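Local structure of endoglucanase (Bacillus akibai, 1UWW) at residues A[51-56]-A[72-77]. The protein hydrolyses internal beta-1,4-glucosidic linkages of cellulose, and this chain is its family 28 carbohydrate-binding module, specific for non-crystalline cellulose. Sequence-based numbering, arbitrary orientation.
Sequences NALSWE and PRLDFW. With CA (calcium ion), chain C.
Trp-55 of strand 50-58 meets Pro-72 and Leu-74 in the core of a beta-sandwich, the jelly-roll-type fold of this carbohydrate-binding module. Strand pairing separates the sheets: 50-58 lies between 43-47 and 180-189, whereas 73-77, which carries Leu-74, lies between 30-32 and 165-173; Pro-72 is in the loop leading into it. The 10.4 Å between the CA atoms of Leu-53 and Leu-74 is consistent with facing sheets. The segments meet through side-chain van der Waals packing, without hydrogen bonds, and all four touching residues are buried.

The indole does most of the bridging. Its CG sits between the backbone N and the carbonyl carbon (chi1 66°), and the ring rises from its strand to the opposite sheet. Pro-72 crosses it at roughly a right angle, with CG 3.7 Å from Trp-55 NE1 and CB also near CZ2. Leu-74 CD1 meets the far benzo atoms, 3.9 Å from both Trp-55 CH2 and CZ3.

Beside this, Leu-53 CD2 and Leu-74 CD1 approach tip to tip at 4.0 Å. Leu-53 extends with CG anti to its N (chi1 -177°), which sends CD2 between the sheets, toward Leu-74. From strand 30-32, Trp-30 touches both leucines, while Trp-32 makes an edge-to-face ring contact with Trp-55 and touches Pro-72 and Leu-74.

Polar interactions lie away from this core. Within strand 73-77, Trp-77 NE1 donates to Asp-75 OD2 at 2.8 Å; the acceptor lies almost in the indole plane, whereas the nitrogen approaches from above the carboxylate. Asn-165 ND2 bonds the other oxygen, OD1, so both carboxylate oxygens are engaged. At the start of segment 51-56 is a calcium site completed by Val-21, Glu-23, Ser-50 and Asp-184; here Asn-51 contributes its backbone O, 2.3 Å from the calcium ion, which a water also binds.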
ATOM      1  N   ASN A  51     -27.610   3.904  -7.279  1.00 19.84           N
ATOM      2  CA  ASN A  51     -26.862   4.988  -7.869  1.00 19.77           C
ATOM      3  C   ASN A  51     -25.516   5.162  -7.171  1.00 17.77           C
ATOM      4  O   ASN A  51     -25.408   5.013  -5.959  1.00 17.92           O
ATOM      5  CB  ASN A  51     -27.667   6.276  -7.813  1.00 20.38           C
ATOM      6  CG  ASN A  51     -28.808   6.275  -8.782  1.00 23.64           C
ATOM      7  OD1 ASN A  51     -28.635   5.999  -9.984  1.00 27.19           O
ATOM      8  ND2 ASN A  51     -29.994   6.556  -8.274  1.00 26.33           N
ATOM      9  N   ALA A  52     -24.496   5.492  -7.958  1.00 18.27           N
ATOM     10  CA  ALA A  52     -23.115   5.495  -7.503  1.00 17.47           C
ATOM     11  C   ALA A  52     -22.359   6.682  -8.112  1.00 17.84           C
ATOM     12  O   ALA A  52     -22.684   7.145  -9.189  1.00 18.60           O
ATOM     13  CB  ALA A  52     -22.476   4.212  -7.911  1.00 18.04           C
ATOM     14  N   LEU A  53     -21.339   7.164  -7.422  1.00 16.66           N
ATOM     15  CA  LEU A  53     -20.408   8.168  -7.941  1.00 17.58           C
ATOM     16  C   LEU A  53     -19.546   7.480  -9.016  1.00 17.77           C
ATOM     17  O   LEU A  53     -18.996   6.418  -8.771  1.00 18.36           O
ATOM     18  CB  LEU A  53     -19.524   8.659  -6.812  1.00 17.40           C
ATOM     19  CG  LEU A  53     -18.530   9.772  -7.148  1.00 18.41           C
ATOM     20  CD1 LEU A  53     -19.244  11.062  -7.485  1.00 19.00           C
ATOM     21  CD2 LEU A  53     -17.551   9.968  -6.004  1.00 18.94           C
ATOM     22  N   SER A  54     -19.379   8.096 -10.184  1.00 18.03           N
ATOM     23  CA  SER A  54     -18.749   7.437 -11.335  1.00 18.00           C
ATOM     24  C   SER A  54     -17.885   8.361 -12.173  1.00 17.23           C
ATOM     25  O   SER A  54     -18.154   9.553 -12.276  1.00 17.90           O
ATOM     26  CB  SER A  54     -19.858   6.776 -12.174  1.00 18.95           C
ATOM     27  OG  SER A  54     -19.367   5.955 -13.201  1.00 18.12           O
ATOM     28  N   TRP A  55     -16.822   7.792 -12.727  1.00 17.76           N
ATOM     29  CA  TRP A  55     -16.006   8.485 -13.730  1.00 17.07           C
ATOM     30  C   TRP A  55     -15.424   7.419 -14.644  1.00 17.50           C
ATOM     31  O   TRP A  55     -15.409   6.246 -14.321  1.00 17.18           O
ATOM     32  CB  TRP A  55     -14.936   9.367 -13.065  1.00 17.67           C
ATOM     33  CG  TRP A  55     -13.879   8.625 -12.310  1.00 17.86           C
ATOM     34  CD1 TRP A  55     -12.629   8.322 -12.762  1.00 18.43           C
ATOM     35  CD2 TRP A  55     -13.950   8.115 -10.956  1.00 17.79           C
ATOM     36  NE1 TRP A  55     -11.935   7.637 -11.791  1.00 17.37           N
ATOM     37  CE2 TRP A  55     -12.713   7.511 -10.672  1.00 18.57           C
ATOM     38  CE3 TRP A  55     -14.941   8.096  -9.970  1.00 17.74           C
ATOM     39  CZ2 TRP A  55     -12.429   6.919  -9.433  1.00 17.62           C
ATOM     40  CZ3 TRP A  55     -14.654   7.488  -8.741  1.00 17.02           C
ATOM     41  CH2 TRP A  55     -13.417   6.915  -8.497  1.00 17.77           C
ATOM     42  N   GLU A  56     -14.889   7.837 -15.782  1.00 18.54           N
ATOM     43  CA  GLU A  56     -14.174   6.941 -16.669  1.00 20.26           C
ATOM     44  C   GLU A  56     -12.816   7.514 -17.030  1.00 19.85           C
ATOM     45  O   GLU A  56     -12.616   8.721 -17.062  1.00 22.30           O
ATOM     46  CB  GLU A  56     -14.992   6.516 -17.882  1.00 23.77           C
ATOM     47  CG  GLU A  56     -15.520   7.549 -18.802  1.00 27.87           C
ATOM     48  CD  GLU A  56     -16.231   6.889 -20.009  1.00 31.38           C
ATOM     49  OE1 GLU A  56     -16.698   5.708 -19.933  1.00 34.00           O
ATOM     50  OE2 GLU A  56     -16.315   7.545 -21.037  1.00 35.64           O
ATOM     51  N   PRO A  72      -6.382   8.677 -10.085  1.00 17.60           N
ATOM     52  CA  PRO A  72      -7.556   9.390  -9.570  1.00 18.04           C
ATOM     53  C   PRO A  72      -7.463   9.554  -8.048  1.00 18.15           C
ATOM     54  O   PRO A  72      -7.111   8.592  -7.346  1.00 16.86           O
ATOM     55  CB  PRO A  72      -8.727   8.473  -9.930  1.00 18.55           C
ATOM     56  CG  PRO A  72      -8.243   7.672 -11.137  1.00 19.03           C
ATOM     57  CD  PRO A  72      -6.745   7.507 -10.893  1.00 18.34           C
ATOM     58  N   ARG A  73      -7.822  10.718  -7.551  1.00 17.42           N
ATOM     59  CA  ARG A  73      -7.784  11.027  -6.136  1.00 18.31           C
ATOM     60  C   ARG A  73      -9.068  11.745  -5.790  1.00 17.61           C
ATOM     61  O   ARG A  73      -9.246  12.916  -6.077  1.00 18.58           O
ATOM     62  CB  ARG A  73      -6.598  11.911  -5.796  1.00 19.42           C
ATOM     63  CG  ARG A  73      -5.225  11.359  -5.909  1.00 25.23           C
ATOM     64  CD  ARG A  73      -4.248  12.156  -5.057  1.00 26.49           C
ATOM     65  NE  ARG A  73      -2.864  12.104  -5.487  1.00 33.37           N
ATOM     66  CZ  ARG A  73      -1.850  12.467  -4.693  1.00 32.57           C
ATOM     67  NH1 ARG A  73      -2.094  12.919  -3.464  1.00 34.98           N
ATOM     68  NH2 ARG A  73      -0.605  12.384  -5.128  1.00 37.30           N
ATOM     69  N   LEU A  74      -9.969  11.020  -5.155  1.00 17.70           N
ATOM     70  CA  LEU A  74     -11.206  11.608  -4.637  1.00 17.61           C
ATOM     71  C   LEU A  74     -10.930  12.304  -3.320  1.00 18.79           C
ATOM     72  O   LEU A  74     -10.019  11.927  -2.596  1.00 18.55           O
ATOM     73  CB  LEU A  74     -12.258  10.542  -4.384  1.00 18.59           C
ATOM     74  CG  LEU A  74     -12.817   9.822  -5.586  1.00 17.89           C
ATOM     75  CD1 LEU A  74     -13.798   8.752  -5.126  1.00 19.22           C
ATOM     76  CD2 LEU A  74     -13.563  10.788  -6.477  1.00 19.89           C
ATOM     77  N   ASP A  75     -11.724  13.301  -2.996  1.00 17.90           N
ATOM     78  CA  ASP A  75     -11.562  14.110  -1.798  1.00 18.61           C
ATOM     79  C   ASP A  75     -12.941  14.417  -1.230  1.00 18.12           C
ATOM     80  O   ASP A  75     -13.875  14.730  -1.961  1.00 19.45           O
ATOM     81  CB  ASP A  75     -10.782  15.377  -2.189  1.00 19.12           C
ATOM     82  CG  ASP A  75     -10.144  16.102  -1.053  1.00 22.69           C
ATOM     83  OD1 ASP A  75     -10.142  15.617   0.097  1.00 22.76           O
ATOM     84  OD2 ASP A  75      -9.621  17.234  -1.277  1.00 25.67           O
ATOM     85  N   PHE A  76     -13.057  14.366   0.085  1.00 18.57           N
ATOM     86  CA  PHE A  76     -14.304  14.559   0.824  1.00 17.93           C
ATOM     87  C   PHE A  76     -14.016  15.398   2.062  1.00 18.72           C
ATOM     88  O   PHE A  76     -13.396  14.919   2.989  1.00 18.09           O
ATOM     89  CB  PHE A  76     -14.887  13.192   1.203  1.00 18.32           C
ATOM     90  CG  PHE A  76     -16.164  13.251   1.957  1.00 17.95           C
ATOM     91  CD1 PHE A  76     -17.385  13.422   1.310  1.00 18.49           C
ATOM     92  CD2 PHE A  76     -16.166  13.114   3.327  1.00 18.63           C
ATOM     93  CE1 PHE A  76     -18.569  13.416   2.028  1.00 18.72           C
ATOM     94  CE2 PHE A  76     -17.347  13.140   4.036  1.00 19.50           C
ATOM     95  CZ  PHE A  76     -18.546  13.296   3.388  1.00 19.63           C
ATOM     96  N   TRP A  77     -14.459  16.647   2.059  1.00 19.03           N
ATOM     97  CA  TRP A  77     -14.285  17.551   3.184  1.00 18.94           C
ATOM     98  C   TRP A  77     -15.541  17.596   4.029  1.00 19.79           C
ATOM     99  O   TRP A  77     -16.640  17.852   3.517  1.00 21.54           O
ATOM    100  CB  TRP A  77     -13.943  18.970   2.708  1.00 19.58           C
ATOM    101  CG  TRP A  77     -12.551  19.090   2.122  1.00 20.06           C
ATOM    102  CD1 TRP A  77     -12.041  18.429   1.046  1.00 19.27           C
ATOM    103  CD2 TRP A  77     -11.476  19.924   2.603  1.00 20.55           C
ATOM    104  NE1 TRP A  77     -10.728  18.781   0.837  1.00 21.10           N
ATOM    105  CE2 TRP A  77     -10.363  19.704   1.772  1.00 21.26           C
ATOM    106  CE3 TRP A  77     -11.351  20.842   3.659  1.00 21.53           C
ATOM    107  CZ2 TRP A  77      -9.150  20.361   1.956  1.00 22.45           C
ATOM    108  CZ3 TRP A  77     -10.138  21.503   3.824  1.00 21.40           C
ATOM    109  CH2 TRP A  77      -9.066  21.256   2.986  1.00 22.28           C
TER
HETATM  110 CA    CA C1192     -26.257   4.270  -3.968  1.00 17.48          CA
HETATM  111  O   HOH W   1     -26.782   3.378  -1.857  1.00 19.16           O